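PDB 2NS6: mobilization protein A from Pseudomonas aeruginosa, which nicks one DNA strand at the plasmid origin of transfer as the relaxase of the relaxosome, initiating conjugative transfer. Local coordinates for residues L82-D85 and Q86-L90; K141-G145 and K146-K150. All coordinates share one frame; numbering follows the deposited sequence.

Overall arrangement
From the N terminus, the chain passes strands 5-10, 38-44 and 71-77 of a five-stranded antiparallel sheet before reaching contact 1, where residues 82-90 turn into helix 84-99. The rest of that helix, then strands 106-113 and 117-124 with their metal-binding histidines and helix 136-139, separate it from contact 2, a turn at 141-150 in the loop leading to helix 164-181. The contacts follow in series, neither nested nor crossed, with centres about 40 Å apart on opposite sides of the chain's centre. Contact 1 joins a helix start to strand 38-44 and helix 164-181; contact 2 forms a tight turn within a surface loop. In both, a side-chain oxygen accepts a backbone N-H three residues ahead.

Contact 1. Residues L82-D85 and Q86-L90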
loop_
_atom_site.group_PDB
_atom_site.type_symbol
_atom_site.label_atom_id
_atom_site.label_comp_id
_atom_site.label_asym_id
_atom_site.label_seq_id
_atom_site.Cartn_x
_atom_site.Cartn_y
_atom_site.Cartn_z
ATOM N N LEU A 82 -9.943 -19.441 3.221
ATOM C CA LEU A 82 -8.511 -19.523 2.954
ATOM C C LEU A 82 -7.678 -19.617 4.233
ATOM O O LEU A 82 -8.055 -19.079 5.270
ATOM C CB LEU A 82 -8.079 -18.304 2.120
ATOM C CG LEU A 82 -7.776 -18.456 0.617
ATOM C CD1 LEU A 82 -8.721 -19.431 -0.050
ATOM C CD2 LEU A 82 -7.847 -17.084 -0.048
ATOM N N THR A 83 -6.556 -20.326 4.166
ATOM C CA THR A 83 -5.688 -20.436 5.329
ATOM C C THR A 83 -4.892 -19.143 5.387
ATOM O O THR A 83 -4.895 -18.365 4.432
ATOM C CB THR A 83 -4.693 -21.610 5.206
ATOM O OG1 THR A 83 -3.750 -21.334 4.160
ATOM C CG2 THR A 83 -5.433 -22.905 4.896
ATOM N N LEU A 84 -4.207 -18.914 6.500
ATOM C CA LEU A 84 -3.423 -17.700 6.649
ATOM C C LEU A 84 -2.356 -17.588 5.556
ATOM O O LEU A 84 -2.178 -16.517 4.969
ATOM C CB LEU A 84 -2.784 -17.649 8.039
ATOM C CG LEU A 84 -1.790 -16.508 8.276
ATOM C CD1 LEU A 84 -2.467 -15.170 8.002
ATOM C CD2 LEU A 84 -1.263 -16.566 9.700
ATOM N N ASP A 85 -1.653 -18.681 5.269
ATOM C CA ASP A 85 -0.630 -18.648 4.224
ATOM C C ASP A 85 -1.254 -18.282 2.880
ATOM O O ASP A 85 -0.678 -17.514 2.105
ATOM C CB ASP A 85 0.078 -20.001 4.100
ATOM C CG ASP A 85 0.910 -20.337 5.318
ATOM O OD1 ASP A 85 1.247 -19.406 6.086
ATOM O OD2 ASP A 85 1.238 -21.535 5.506
ATOM N N GLN A 86 -2.425 -18.847 2.603
ATOM C CA GLN A 86 -3.126 -18.558 1.362
ATOM C C GLN A 86 -3.584 -17.093 1.347
ATOM O O GLN A 86 -3.582 -16.448 0.300
ATOM C CB GLN A 86 -4.314 -19.521 1.187
ATOM C CG GLN A 86 -3.870 -20.950 0.803
ATOM C CD GLN A 86 -4.982 -21.994 0.890
ATOM O OE1 GLN A 86 -4.816 -23.125 0.418
ATOM N NE2 GLN A 86 -6.110 -21.628 1.500
ATOM N N GLN A 87 -3.955 -16.562 2.509
ATOM C CA GLN A 87 -4.374 -15.173 2.573
ATOM C C GLN A 87 -3.150 -14.280 2.345
ATOM O O GLN A 87 -3.234 -13.267 1.641
ATOM C CB GLN A 87 -5.028 -14.876 3.923
ATOM C CG GLN A 87 -6.401 -15.529 4.072
ATOM C CD GLN A 87 -7.018 -15.327 5.441
ATOM O OE1 GLN A 87 -8.165 -15.700 5.674
ATOM N NE2 GLN A 87 -6.262 -14.739 6.351
ATOM N N LYS A 88 -2.015 -14.663 2.928
ATOM C CA LYS A 88 -0.779 -13.901 2.753
ATOM C C LYS A 88 -0.371 -13.845 1.284
ATOM O O LYS A 88 -0.037 -12.780 0.777
ATOM C CB LYS A 88 0.370 -14.521 3.554
ATOM C CG LYS A 88 0.224 -14.422 5.061
ATOM C CD LYS A 88 1.389 -15.118 5.745
ATOM C CE LYS A 88 1.271 -15.016 7.245
ATOM N NZ LYS A 88 2.466 -15.555 7.940
ATOM N N ALA A 89 -0.386 -14.987 0.605
ATOM C CA ALA A 89 -0.008 -15.013 -0.802
ATOM C C ALA A 89 -0.959 -14.162 -1.628
ATOM O O ALA A 89 -0.525 -13.392 -2.487
ATOM C CB ALA A 89 0.009 -16.460 -1.326
ATOM N N LEU A 90 -2.258 -14.293 -1.373
ATOM C CA LEU A 90 -3.267 -13.529 -2.115
ATOM C C LEU A 90 -3.109 -12.011 -1.971
ATOM O O LEU A 90 -3.134 -11.285 -2.970
ATOM C CB LEU A 90 -4.679 -13.942 -1.669
ATOM C CG LEU A 90 -5.849 -13.126 -2.223
ATOM C CD1 LEU A 90 -5.869 -13.196 -3.742
ATOM C CD2 LEU A 90 -7.160 -13.655 -1.654
#
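T83 and Q87 open the helix 84-99 with an i to i+4 backbone bond, Q87 N to T83 O at 2.8 Å, and the pairs L84-K88 and D85-A89 repeat it one and two residues on. T83 is the N-cap of this helix. Its hydroxyl OG1 accepts from Q86 N at 3.2 Å with an N-H...O angle of 162°, supplying an acceptor that the first turn cannot find in its own backbone. A chi1 of 68° places OG1 between the backbone N and the carbonyl carbon, turned back toward the helix start.

Just ahead of the cap, L82 lies across the Q86 side chain at nearly a right angle, its CG 3.7 Å from Q86 CB. Its CD2 reaches forward to L90 CD2 at 3.8 Å, joining the residue before the cap to the second turn. Both leucines are buried against helix 164-181, L82 on L180 and L90 on W172 and H175. On another side of the helix, L84 and K88 lean on strand 38-44 through L39 and H40. The extended K88 chain slants across L84, its CE 3.6 Å from L84 CG. Beyond that methylene the lysine NZ stops 4.4 Å from D85 OD1, too far for a salt bridge, though the opposite charges probably attract weakly.

Contact 2. Residues K141-G145 and K146-K150; sequences KRYNG and KTPEK
K146 follows G145 at the bend of a surface turn organised by the N144 side chain, and its CB sits 3.5 Å from N144 OD1. The turn lies in the loop between helix 136-139 and helix 164-181, away from the metal and nicking sites. From there the lysine chain bends at chi2 and carries its amine away from the turn.

T147 makes the defining bond: its backbone N donates to N144 OD1 at 3.0 Å, closing a turn of four residues, N144 to T147, through the asparagine side chain. The N-H points almost straight at the oxygen, at 165°, yet it arrives from above the amide plane, 42° out of it, and so does not meet a lone pair squarely. With chi1 at -165°, N144 CG lies anti to its own backbone N, which carries OD1 toward the T147 N-H.

P148 has no N-H to offer the nearby N144 carbonyl; instead its CD packs 3.5 Å from N144 O. The neighbouring CG meets Y143, 3.7 Å from the phenolic OH, and the two side chains pass at a slant. This proline begins a short 3-10 turn, and its carbonyl is held by R134. E149 continues the turn and gives its own carbonyl oxygen to Q138.

K150 finishes it, with K150 N bonded to T147 O at 2.9 Å. One water accepts from N144 ND2 at 2.8 Å and donates weakly to K150 O. R142 and G152 are also joined by backbone hydrogen bonding, linking the chain before the turn to the chain after it.

The T147 N-H needs an acceptor and so orients the N144 amide, with ND2 donating to the water in agreement. The chemistry thus implies one direct side-chain clasp and a water bridge weak at K150 O, to which Y143 and P148 add an apolar touch.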
loop_
_atom_site.group_PDB
_atom_site.type_symbol
_atom_site.label_atom_id
_atom_site.label_comp_id
_atom_site.label_asym_id
_atom_site.label_seq_id
_atom_site.Cartn_x
_atom_site.Cartn_y
_atom_site.Cartn_z
ATOM N N LYS A 141 10.311 15.821 -4.045
ATOM C CA LYS A 141 10.358 17.083 -4.765
ATOM C C LYS A 141 9.743 16.847 -6.137
ATOM O O LYS A 141 9.407 15.709 -6.493
ATOM C CB LYS A 141 11.809 17.562 -4.906
ATOM C CG LYS A 141 12.457 17.974 -3.583
ATOM C CD LYS A 141 13.971 18.131 -3.712
ATOM C CE LYS A 141 14.582 18.690 -2.432
ATOM N NZ LYS A 141 15.906 18.052 -2.115
ATOM N N ARG A 142 9.583 17.925 -6.899
ATOM C CA ARG A 142 9.016 17.839 -8.235
ATOM C C ARG A 142 9.943 17.031 -9.124
ATOM O O ARG A 142 11.155 17.030 -8.930
ATOM C CB ARG A 142 8.821 19.242 -8.814
ATOM C CG ARG A 142 7.877 20.095 -7.986
ATOM C CD ARG A 142 7.737 21.510 -8.525
ATOM N NE ARG A 142 6.961 22.346 -7.608
ATOM C CZ ARG A 142 5.689 22.126 -7.285
ATOM N NH1 ARG A 142 5.032 21.094 -7.803
ATOM N NH2 ARG A 142 5.072 22.935 -6.435
ATOM N N TYR A 143 9.359 16.339 -10.094
ATOM C CA TYR A 143 10.120 15.511 -11.022
ATOM C C TYR A 143 10.797 16.378 -12.077
ATOM O O TYR A 143 10.233 17.377 -12.519
ATOM C CB TYR A 143 9.179 14.522 -11.709
ATOM C CG TYR A 143 9.856 13.574 -12.666
ATOM C CD1 TYR A 143 10.792 12.647 -12.213
ATOM C CD2 TYR A 143 9.530 13.571 -14.021
ATOM C CE1 TYR A 143 11.381 11.738 -13.086
ATOM C CE2 TYR A 143 10.112 12.666 -14.900
ATOM C CZ TYR A 143 11.033 11.753 -14.428
ATOM O OH TYR A 143 11.593 10.836 -15.292
ATOM N N ASN A 144 12.002 15.988 -12.480
ATOM C CA ASN A 144 12.743 16.726 -13.498
ATOM C C ASN A 144 12.940 15.831 -14.716
ATOM O O ASN A 144 13.928 15.103 -14.812
ATOM C CB ASN A 144 14.105 17.175 -12.955
ATOM C CG ASN A 144 14.761 18.235 -13.825
ATOM O OD1 ASN A 144 14.928 18.048 -15.026
ATOM N ND2 ASN A 144 15.135 19.355 -13.216
ATOM N N GLY A 145 11.991 15.895 -15.646
ATOM C CA GLY A 145 12.054 15.080 -16.848
ATOM C C GLY A 145 13.358 15.135 -17.620
ATOM O O GLY A 145 13.800 14.128 -18.175
ATOM N N LYS A 146 13.981 16.307 -17.670
ATOM C CA LYS A 146 15.238 16.448 -18.389
ATOM C C LYS A 146 16.351 15.672 -17.700
ATOM O O LYS A 146 17.081 14.918 -18.343
ATOM C CB LYS A 146 15.629 17.929 -18.498
ATOM C CG LYS A 146 14.646 18.770 -19.308
ATOM C CD LYS A 146 14.611 18.325 -20.761
ATOM C CE LYS A 146 13.322 18.764 -21.442
ATOM N NZ LYS A 146 13.279 18.333 -22.875
ATOM N N THR A 147 16.469 15.851 -16.387
ATOM C CA THR A 147 17.513 15.181 -15.612
ATOM C C THR A 147 16.916 14.569 -14.341
ATOM O O THR A 147 17.007 15.141 -13.254
ATOM C CB THR A 147 18.618 16.188 -15.234
ATOM O OG1 THR A 147 19.006 16.923 -16.406
ATOM C CG2 THR A 147 19.838 15.476 -14.685
ATOM N N PRO A 148 16.302 13.385 -14.471
ATOM C CA PRO A 148 15.658 12.627 -13.387
ATOM C C PRO A 148 16.417 12.582 -12.052
ATOM O O PRO A 148 15.823 12.770 -10.991
ATOM C CB PRO A 148 15.481 11.236 -14.001
ATOM C CG PRO A 148 15.249 11.540 -15.445
ATOM C CD PRO A 148 16.273 12.625 -15.735
ATOM N N GLU A 149 17.724 12.343 -12.105
ATOM C CA GLU A 149 18.536 12.263 -10.891
ATOM C C GLU A 149 18.641 13.572 -10.096
ATOM O O GLU A 149 19.096 13.566 -8.948
ATOM C CB GLU A 149 19.953 11.782 -11.229
ATOM C CG GLU A 149 20.801 12.805 -11.978
ATOM C CD GLU A 149 20.693 12.675 -13.490
ATOM O OE1 GLU A 149 19.609 12.315 -14.001
ATOM O OE2 GLU A 149 21.703 12.947 -14.179
ATOM N N LYS A 150 18.225 14.686 -10.695
ATOM C CA LYS A 150 18.311 15.984 -10.023
ATOM C C LYS A 150 17.008 16.430 -9.368
ATOM O O LYS A 150 16.955 17.488 -8.737
ATOM C CB LYS A 150 18.769 17.078 -11.010
ATOM C CG LYS A 150 20.154 16.859 -11.636
ATOM C CD LYS A 150 21.257 16.716 -10.582
ATOM C CE LYS A 150 22.616 16.367 -11.214
ATOM N NZ LYS A 150 23.645 15.962 -10.197
HETATM O O HOH W 1 14.924 19.534 -10.448
#